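Side-chain contacts in beta-galactosidase (Bacillus circulans subsp. alkalophilus, PDB 3TTY), which hydrolyses terminal beta-galactosyl residues as a TIM-barrel glycoside hydrolase that binds galactose and assembles as a trimer: residues 30-35 and 345-350; 216-221 and 411-416. All coordinates share one frame; numbering follows the deposited sequence.

Contact 1 of 2, residues 30-35 and 345-350; sequences RMFNLA and FQLRRS. With GLA (alpha-D-galactopyranose), chain H.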
ATOM      1  N   ARG A  30      30.114  11.142 -36.332  1.00 19.91           N
ATOM      2  CA  ARG A  30      31.522  10.867 -36.086  1.00 23.62           C
ATOM      3  C   ARG A  30      31.664   9.745 -35.054  1.00 21.42           C
ATOM      4  O   ARG A  30      32.397   8.786 -35.275  1.00 20.82           O
ATOM      5  CB  ARG A  30      32.278  12.132 -35.638  1.00 22.10           C
ATOM      6  CG  ARG A  30      33.769  11.896 -35.377  1.00 22.88           C
ATOM      7  CD  ARG A  30      34.502  13.136 -34.826  1.00 23.00           C
ATOM      8  NE  ARG A  30      34.096  13.433 -33.452  1.00 26.15           N
ATOM      9  CZ  ARG A  30      34.548  12.785 -32.382  1.00 21.52           C
ATOM     10  NH1 ARG A  30      35.427  11.798 -32.518  1.00 22.42           N
ATOM     11  NH2 ARG A  30      34.114  13.116 -31.177  1.00 18.10           N
ATOM     12  N   MET A  31      30.952   9.867 -33.939  1.00 19.62           N
ATOM     13  CA  MET A  31      31.012   8.847 -32.886  1.00 23.21           C
ATOM     14  C   MET A  31      30.354   7.511 -33.284  1.00 22.18           C
ATOM     15  O   MET A  31      30.841   6.443 -32.901  1.00 20.59           O
ATOM     16  CB  MET A  31      30.478   9.392 -31.551  1.00 22.12           C
ATOM     17  CG  MET A  31      31.476  10.349 -30.855  1.00 22.81           C
ATOM     18  SD  MET A  31      30.992  11.141 -29.296  1.00 19.94           S
ATOM     19  CE  MET A  31      30.137  12.590 -29.892  1.00 22.21           C
ATOM     20  N   PHE A  32      29.273   7.567 -34.065  1.00 21.04           N
ATOM     21  CA  PHE A  32      28.620   6.342 -34.544  1.00 23.98           C
ATOM     22  C   PHE A  32      29.605   5.535 -35.399  1.00 25.30           C
ATOM     23  O   PHE A  32      29.654   4.311 -35.313  1.00 25.20           O
ATOM     24  CB  PHE A  32      27.323   6.632 -35.330  1.00 21.62           C
ATOM     25  CG  PHE A  32      26.201   7.230 -34.486  1.00 19.08           C
ATOM     26  CD1 PHE A  32      26.299   7.286 -33.104  1.00 17.91           C
ATOM     27  CD2 PHE A  32      25.054   7.736 -35.089  1.00 16.79           C
ATOM     28  CE1 PHE A  32      25.276   7.842 -32.335  1.00 20.96           C
ATOM     29  CE2 PHE A  32      24.027   8.289 -34.328  1.00 18.13           C
ATOM     30  CZ  PHE A  32      24.137   8.339 -32.949  1.00 18.62           C
ATOM     31  N   ASN A  33      30.395   6.221 -36.219  1.00 21.41           N
ATOM     32  CA  ASN A  33      31.397   5.530 -37.021  1.00 24.66           C
ATOM     33  C   ASN A  33      32.501   4.914 -36.162  1.00 21.99           C
ATOM     34  O   ASN A  33      32.906   3.784 -36.395  1.00 21.97           O
ATOM     35  CB  ASN A  33      31.968   6.454 -38.106  1.00 29.94           C
ATOM     36  CG  ASN A  33      30.951   6.750 -39.211  1.00 37.25           C
ATOM     37  OD1 ASN A  33      30.277   5.843 -39.717  1.00 37.56           O
ATOM     38  ND2 ASN A  33      30.827   8.027 -39.578  1.00 38.23           N
ATOM     39  N   LEU A  34      32.967   5.654 -35.157  1.00 23.14           N
ATOM     40  CA  LEU A  34      33.920   5.116 -34.194  1.00 24.63           C
ATOM     41  C   LEU A  34      33.408   3.846 -33.525  1.00 25.88           C
ATOM     42  O   LEU A  34      34.176   2.920 -33.270  1.00 24.26           O
ATOM     43  CB  LEU A  34      34.240   6.143 -33.114  1.00 22.90           C
ATOM     44  CG  LEU A  34      35.035   7.367 -33.561  1.00 28.80           C
ATOM     45  CD1 LEU A  34      35.383   8.238 -32.357  1.00 26.49           C
ATOM     46  CD2 LEU A  34      36.295   6.931 -34.297  1.00 26.39           C
ATOM     47  N   ALA A  35      32.111   3.809 -33.228  1.00 25.54           N
ATOM     48  CA  ALA A  35      31.537   2.693 -32.473  1.00 26.10           C
ATOM     49  C   ALA A  35      31.003   1.560 -33.356  1.00 26.06           C
ATOM     50  O   ALA A  35      30.553   0.535 -32.843  1.00 24.48           O
ATOM     51  CB  ALA A  35      30.455   3.186 -31.514  1.00 22.13           C
ATOM     52  N   PHE A 345      18.343   1.419 -26.519  1.00 19.08           N
ATOM     53  CA  PHE A 345      17.858   2.749 -26.181  1.00 16.61           C
ATOM     54  C   PHE A 345      18.911   3.365 -25.255  1.00 18.35           C
ATOM     55  O   PHE A 345      19.283   2.735 -24.264  1.00 18.39           O
ATOM     56  CB  PHE A 345      16.502   2.723 -25.470  1.00 17.26           C
ATOM     57  CG  PHE A 345      15.931   4.097 -25.226  1.00 18.08           C
ATOM     58  CD1 PHE A 345      15.083   4.690 -26.157  1.00 18.05           C
ATOM     59  CD2 PHE A 345      16.271   4.814 -24.090  1.00 19.13           C
ATOM     60  CE1 PHE A 345      14.569   5.968 -25.953  1.00 16.80           C
ATOM     61  CE2 PHE A 345      15.762   6.096 -23.872  1.00 16.50           C
ATOM     62  CZ  PHE A 345      14.909   6.671 -24.808  1.00 19.53           C
ATOM     63  N   GLN A 346      19.442   4.547 -25.575  1.00 17.89           N
ATOM     64  CA  GLN A 346      19.331   5.190 -26.877  1.00 18.15           C
ATOM     65  C   GLN A 346      20.746   5.628 -27.273  1.00 22.00           C
ATOM     66  O   GLN A 346      21.690   5.438 -26.509  1.00 20.58           O
ATOM     67  CB  GLN A 346      18.381   6.391 -26.832  1.00 18.91           C
ATOM     68  CG  GLN A 346      18.693   7.423 -25.739  1.00 15.16           C
ATOM     69  CD  GLN A 346      17.778   8.649 -25.812  1.00 18.25           C
ATOM     70  OE1 GLN A 346      17.475   9.135 -26.897  1.00 18.88           O
ATOM     71  NE2 GLN A 346      17.335   9.149 -24.649  1.00 17.05           N
ATOM     72  N   LEU A 347      20.898   6.217 -28.457  1.00 23.19           N
ATOM     73  CA  LEU A 347      22.229   6.560 -28.955  1.00 20.64           C
ATOM     74  C   LEU A 347      22.852   7.809 -28.290  1.00 21.35           C
ATOM     75  O   LEU A 347      24.072   7.901 -28.150  1.00 22.11           O
ATOM     76  CB  LEU A 347      22.223   6.664 -30.484  1.00 18.24           C
ATOM     77  CG  LEU A 347      21.826   5.374 -31.198  1.00 18.82           C
ATOM     78  CD1 LEU A 347      22.162   5.427 -32.676  1.00 17.85           C
ATOM     79  CD2 LEU A 347      22.522   4.181 -30.530  1.00 20.51           C
ATOM     80  N   ARG A 348      22.022   8.756 -27.867  1.00 19.35           N
ATOM     81  CA  ARG A 348      22.522   9.917 -27.121  1.00 20.57           C
ATOM     82  C   ARG A 348      21.504  10.375 -26.078  1.00 18.47           C
ATOM     83  O   ARG A 348      20.332  10.551 -26.391  1.00 17.59           O
ATOM     84  CB  ARG A 348      22.896  11.071 -28.057  1.00 13.96           C
ATOM     85  CG  ARG A 348      22.654  12.445 -27.459  1.00 18.07           C
ATOM     86  CD  ARG A 348      23.832  13.426 -27.531  1.00 19.79           C
ATOM     87  NE  ARG A 348      24.659  13.403 -28.746  1.00 20.39           N
ATOM     88  CZ  ARG A 348      25.834  14.041 -28.828  1.00 22.40           C
ATOM     89  NH1 ARG A 348      26.284  14.737 -27.790  1.00 14.45           N
ATOM     90  NH2 ARG A 348      26.563  14.004 -29.935  1.00 21.63           N
ATOM     91  N   ARG A 349      21.965  10.562 -24.845  1.00 16.91           N
ATOM     92  CA  ARG A 349      21.091  10.857 -23.712  1.00 16.62           C
ATOM     93  C   ARG A 349      20.267  12.131 -23.910  1.00 20.21           C
ATOM     94  O   ARG A 349      20.714  13.109 -24.524  1.00 15.64           O
ATOM     95  CB  ARG A 349      21.890  10.905 -22.394  1.00 16.20           C
ATOM     96  CG  ARG A 349      22.196   9.525 -21.831  1.00 20.70           C
ATOM     97  CD  ARG A 349      23.297   9.454 -20.763  1.00 22.94           C
ATOM     98  NE  ARG A 349      22.830   9.787 -19.436  1.00 21.37           N
ATOM     99  CZ  ARG A 349      23.168   9.154 -18.309  1.00 21.12           C
ATOM    100  NH1 ARG A 349      24.005   8.127 -18.297  1.00 18.17           N
ATOM    101  NH2 ARG A 349      22.670   9.585 -17.163  1.00 20.35           N
ATOM    102  N   SER A 350      19.035  12.077 -23.418  1.00 20.80           N
ATOM    103  CA  SER A 350      18.140  13.226 -23.374  1.00 17.25           C
ATOM    104  C   SER A 350      18.506  14.091 -22.174  1.00 18.35           C
ATOM    105  O   SER A 350      19.361  13.712 -21.377  1.00 19.26           O
ATOM    106  CB  SER A 350      16.711  12.738 -23.209  1.00 17.21           C
ATOM    107  OG  SER A 350      16.645  11.891 -22.076  1.00 18.50           O
TER
HETATM  108  C1  GLA H 677      11.120   1.149 -23.424  1.00 24.02           C
HETATM  109  C2  GLA H 677      10.735   2.195 -24.499  1.00 19.21           C
HETATM  110  C3  GLA H 677      11.872   3.185 -24.809  1.00 19.40           C
HETATM  111  C4  GLA H 677      12.411   3.701 -23.483  1.00 19.50           C
HETATM  112  C5  GLA H 677      12.807   2.516 -22.596  1.00 21.87           C
HETATM  113  C6  GLA H 677      13.418   3.063 -21.300  1.00 18.83           C
HETATM  114  O1  GLA H 677      12.070   0.152 -23.840  1.00 25.40           O
HETATM  115  O2  GLA H 677      10.348   1.549 -25.701  1.00 19.74           O
HETATM  116  O3  GLA H 677      11.412   4.307 -25.582  1.00 16.09           O
HETATM  117  O4  GLA H 677      11.348   4.419 -22.869  1.00 18.67           O
HETATM  118  O5  GLA H 677      11.632   1.773 -22.255  1.00 21.74           O
HETATM  119  O6  GLA H 677      14.144   2.028 -20.623  1.00 19.98           O

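Contact 2 of 2, residues 216-221 and 411-416; sequences GISLDY and LELSSG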
ATOM      1  N   GLY A 216     -14.716 -14.894 -15.998  1.00 21.73           N
ATOM      2  CA  GLY A 216     -15.064 -15.031 -17.396  1.00 14.92           C
ATOM      3  C   GLY A 216     -15.108 -13.687 -18.094  1.00 18.60           C
ATOM      4  O   GLY A 216     -14.645 -13.541 -19.234  1.00 18.99           O
ATOM      5  N   ILE A 217     -15.675 -12.701 -17.410  1.00 16.66           N
ATOM      6  CA  ILE A 217     -15.735 -11.344 -17.929  1.00 14.44           C
ATOM      7  C   ILE A 217     -14.329 -10.717 -17.992  1.00 14.98           C
ATOM      8  O   ILE A 217     -13.922 -10.171 -19.008  1.00 13.96           O
ATOM      9  CB  ILE A 217     -16.670 -10.490 -17.054  1.00 16.90           C
ATOM     10  CG1 ILE A 217     -18.059 -11.132 -17.003  1.00 19.48           C
ATOM     11  CG2 ILE A 217     -16.756  -9.068 -17.578  1.00 15.77           C
ATOM     12  CD1 ILE A 217     -19.080 -10.339 -16.195  1.00 20.14           C
ATOM     13  N   SER A 218     -13.591 -10.815 -16.893  1.00 17.11           N
ATOM     14  CA  SER A 218     -12.247 -10.261 -16.810  1.00 14.81           C
ATOM     15  C   SER A 218     -11.338 -10.868 -17.869  1.00 16.71           C
ATOM     16  O   SER A 218     -10.555 -10.168 -18.510  1.00 17.59           O
ATOM     17  CB  SER A 218     -11.677 -10.522 -15.424  1.00 14.58           C
ATOM     18  OG  SER A 218     -12.414  -9.814 -14.445  1.00 14.78           O
ATOM     19  N   LEU A 219     -11.452 -12.177 -18.049  1.00 14.95           N
ATOM     20  CA  LEU A 219     -10.652 -12.894 -19.030  1.00 14.35           C
ATOM     21  C   LEU A 219     -10.940 -12.399 -20.446  1.00 17.15           C
ATOM     22  O   LEU A 219     -10.019 -12.062 -21.180  1.00 17.48           O
ATOM     23  CB  LEU A 219     -10.917 -14.396 -18.925  1.00 15.70           C
ATOM     24  CG  LEU A 219     -10.161 -15.339 -19.864  1.00 17.87           C
ATOM     25  CD1 LEU A 219      -8.677 -15.049 -19.834  1.00 16.88           C
ATOM     26  CD2 LEU A 219     -10.443 -16.810 -19.496  1.00 18.63           C
ATOM     27  N   ASP A 220     -12.221 -12.358 -20.815  1.00 16.28           N
ATOM     28  CA  ASP A 220     -12.644 -11.840 -22.114  1.00 18.27           C
ATOM     29  C   ASP A 220     -12.278 -10.392 -22.358  1.00 14.93           C
ATOM     30  O   ASP A 220     -12.000 -10.014 -23.484  1.00 16.31           O
ATOM     31  CB  ASP A 220     -14.155 -12.012 -22.332  1.00 16.57           C
ATOM     32  CG  ASP A 220     -14.526 -13.435 -22.710  1.00 18.33           C
ATOM     33  OD1 ASP A 220     -15.733 -13.756 -22.699  1.00 17.87           O
ATOM     34  OD2 ASP A 220     -13.606 -14.241 -22.985  1.00 15.37           O
ATOM     35  N   TYR A 221     -12.292  -9.571 -21.321  1.00 15.40           N
ATOM     36  CA  TYR A 221     -11.965  -8.170 -21.540  1.00 15.95           C
ATOM     37  C   TYR A 221     -10.476  -8.011 -21.888  1.00 16.19           C
ATOM     38  O   TYR A 221     -10.101  -7.204 -22.753  1.00 13.27           O
ATOM     39  CB  TYR A 221     -12.363  -7.317 -20.335  1.00 15.90           C
ATOM     40  CG  TYR A 221     -12.455  -5.853 -20.684  1.00 15.66           C
ATOM     41  CD1 TYR A 221     -13.571  -5.346 -21.356  1.00 13.98           C
ATOM     42  CD2 TYR A 221     -11.421  -4.975 -20.356  1.00 13.57           C
ATOM     43  CE1 TYR A 221     -13.655  -3.998 -21.686  1.00 14.91           C
ATOM     44  CE2 TYR A 221     -11.498  -3.632 -20.676  1.00 12.84           C
ATOM     45  CZ  TYR A 221     -12.610  -3.155 -21.345  1.00 11.60           C
ATOM     46  OH  TYR A 221     -12.673  -1.829 -21.666  1.00 13.37           O
ATOM     47  N   LEU A 411      -5.248 -17.907 -14.529  1.00 17.65           N
ATOM     48  CA  LEU A 411      -4.564 -18.192 -13.269  1.00 17.19           C
ATOM     49  C   LEU A 411      -4.465 -16.957 -12.393  1.00 19.56           C
ATOM     50  O   LEU A 411      -4.728 -17.014 -11.202  1.00 20.73           O
ATOM     51  CB  LEU A 411      -3.160 -18.739 -13.515  1.00 20.45           C
ATOM     52  CG  LEU A 411      -3.044 -20.230 -13.799  1.00 19.43           C
ATOM     53  CD1 LEU A 411      -1.596 -20.588 -14.043  1.00 20.38           C
ATOM     54  CD2 LEU A 411      -3.623 -21.036 -12.637  1.00 17.15           C
ATOM     55  N   GLU A 412      -4.094 -15.828 -12.978  1.00 19.88           N
ATOM     56  CA  GLU A 412      -3.876 -14.640 -12.162  1.00 21.79           C
ATOM     57  C   GLU A 412      -5.175 -13.993 -11.689  1.00 21.60           C
ATOM     58  O   GLU A 412      -5.177 -13.246 -10.713  1.00 28.94           O
ATOM     59  CB  GLU A 412      -2.985 -13.633 -12.892  1.00 23.08           C
ATOM     60  CG  GLU A 412      -1.564 -14.156 -13.106  1.00 35.42           C
ATOM     61  CD  GLU A 412      -0.637 -13.149 -13.778  1.00 33.01           C
ATOM     62  OE1 GLU A 412      -1.095 -12.030 -14.113  1.00 28.55           O
ATOM     63  OE2 GLU A 412       0.551 -13.494 -13.980  1.00 30.93           O
ATOM     64  N   LEU A 413      -6.275 -14.275 -12.378  1.00 18.22           N
ATOM     65  CA  LEU A 413      -7.579 -13.725 -12.001  1.00 19.07           C
ATOM     66  C   LEU A 413      -8.320 -14.646 -11.044  1.00 20.85           C
ATOM     67  O   LEU A 413      -9.295 -14.245 -10.410  1.00 20.50           O
ATOM     68  CB  LEU A 413      -8.439 -13.490 -13.242  1.00 17.19           C
ATOM     69  CG  LEU A 413      -8.018 -12.320 -14.116  1.00 17.61           C
ATOM     70  CD1 LEU A 413      -8.511 -12.490 -15.557  1.00 17.91           C
ATOM     71  CD2 LEU A 413      -8.556 -11.055 -13.494  1.00 22.49           C
ATOM     72  N   SER A 414      -7.862 -15.888 -10.963  1.00 19.07           N
ATOM     73  CA  SER A 414      -8.508 -16.897 -10.145  1.00 19.83           C
ATOM     74  C   SER A 414      -8.579 -16.492  -8.676  1.00 22.11           C
ATOM     75  O   SER A 414      -7.617 -15.959  -8.110  1.00 18.96           O
ATOM     76  CB  SER A 414      -7.762 -18.228 -10.276  1.00 20.98           C
ATOM     77  OG  SER A 414      -8.460 -19.270  -9.604  1.00 22.26           O
ATOM     78  N   SER A 415      -9.723 -16.756  -8.060  1.00 18.21           N
ATOM     79  CA  SER A 415      -9.860 -16.592  -6.619  1.00 20.78           C
ATOM     80  C   SER A 415      -9.481 -17.890  -5.903  1.00 22.52           C
ATOM     81  O   SER A 415     -10.306 -18.801  -5.771  1.00 21.00           O
ATOM     82  CB  SER A 415     -11.285 -16.165  -6.255  1.00 17.99           C
ATOM     83  OG  SER A 415     -11.493 -16.240  -4.849  1.00 23.18           O
ATOM     84  N   GLY A 416      -8.234 -17.966  -5.440  1.00 22.25           N
ATOM     85  CA  GLY A 416      -7.674 -19.199  -4.907  1.00 19.73           C
ATOM     86  C   GLY A 416      -7.027 -19.963  -6.047  1.00 23.99           C
ATOM     87  O   GLY A 416      -7.179 -19.572  -7.209  1.00 21.60           O
TER

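Contact 1 of 2, residues 30-35 and 345-350
Phe32 lays one face of its ring against Leu347, whose CD1 methyl sits over it as a CH-pi contact. The methyl carbon is 4.0 Å from the ring centroid and 28° off the normal, so it is displaced from the ring axis, toward the outer end: Leu347 CD1 comes to 3.5 Å from Phe32 CZ, and Leu347 CB also rests against that atom. This is the closing side of a TIM barrel. Helix 22-35 follows the first strand, 10-14, and the loop 345-350 leaves the last strand, 339-344, so the contact packs the first helix of the barrel against the chain as it comes off the eighth strand. The CG of Phe32 lies anti to its carbonyl carbon, chi1 -66°, which carries the ring from the helix flank out to the leucine; Tyr15 meets the same ring edge-to-face.

One residue earlier on the helix, Met31 brings its CE to 3.8 Å from Arg348 NH2. The methionine bends at chi3, -87°, and its CE methyl approaches the guanidinium obliquely, with the two chains crossing at about a right angle. The charge itself is met elsewhere: NH2 of Arg348 makes a salt bridge to Asp28 on the same helix, and Trp20 adds a cation-pi contact, so this buried arginine also ties the loop to helix 22-35 by charge.

At the start of the loop Phe345 lines the galactose pocket. A cis peptide joins Phe345 to Gln346, and the Phe345 ring lies between two groups: Gln346 CB is over the centre of one face, and on the opposite face the bound galactose lies with its C4 3.8 Å above the ring plane.

Contact 2 of 2, residues 216-221 and 411-416
Two helix ends from different parts of the chain meet here: helix 215-243, which belongs to the TIM-barrel region, and the last turn of helix 405-413, in the trimerisation region. One side chain makes the join. Leu413 points at the barrel helix and sets both its methyls against the CB of Ser218, CD1 and CD2 each 3.7 Å from that carbon, so the fork of the leucine straddles it. Its CD1 methyl also reaches the backbone, 3.9 Å from the N of Leu219. With CG anti to its own carbonyl carbon, chi1 -72°, both methyls are carried to the serine.

The serine offers its carbon to the leucine and keeps its hydroxyl for others. Ser218 OG is hydrogen-bonded to Glu206 and Thr212, polar partners that satisfy a buried oxygen and hold the rotation of the side chain, leaving CB as the main surface for Leu413. Replacing Leu413 with an alanine would probably open a gap against Ser218 CB and the Leu219 backbone, taking away the side-chain packing between these two helix ends.

Just beyond, the chain leaves helical geometry at Ser414 and runs on toward the third subunit. Its OG donates to Gly416 O at 2.7 Å, with a C=O...OG angle of 156° and the donor tilted 23° from the carbonyl plane, which closes a short loop. Ser414 O is bonded to Arg211, while Ser415 OG reaches Asn314 of the third subunit and Ser414 packs on its Tyr357. The arrangement is that of a domain junction lying beside a trimer interface, where a helix C-terminus lays a leucine on the first turns of a TIM-barrel helix.

In the fold
Both contacts are buried, and they lie on opposite sides of the chain's centre, with their own centres 45 Å apart and their nearest atoms about 25 Å apart. They share no helix or strand. Contact 1 stays within the barrel region, joining its first helix to the loop after its last strand, and it mixes aromatic, aliphatic and charged groups, on a loop whose first residue, Phe345, lines the galactose pocket. Contact 2 instead joins the barrel region to the trimerisation region; its touch is a leucine on a serine carbon, and the loop beyond reaches the third subunit. In contact 1, the second subunit touches only the outlying Arg349, through Tyr502.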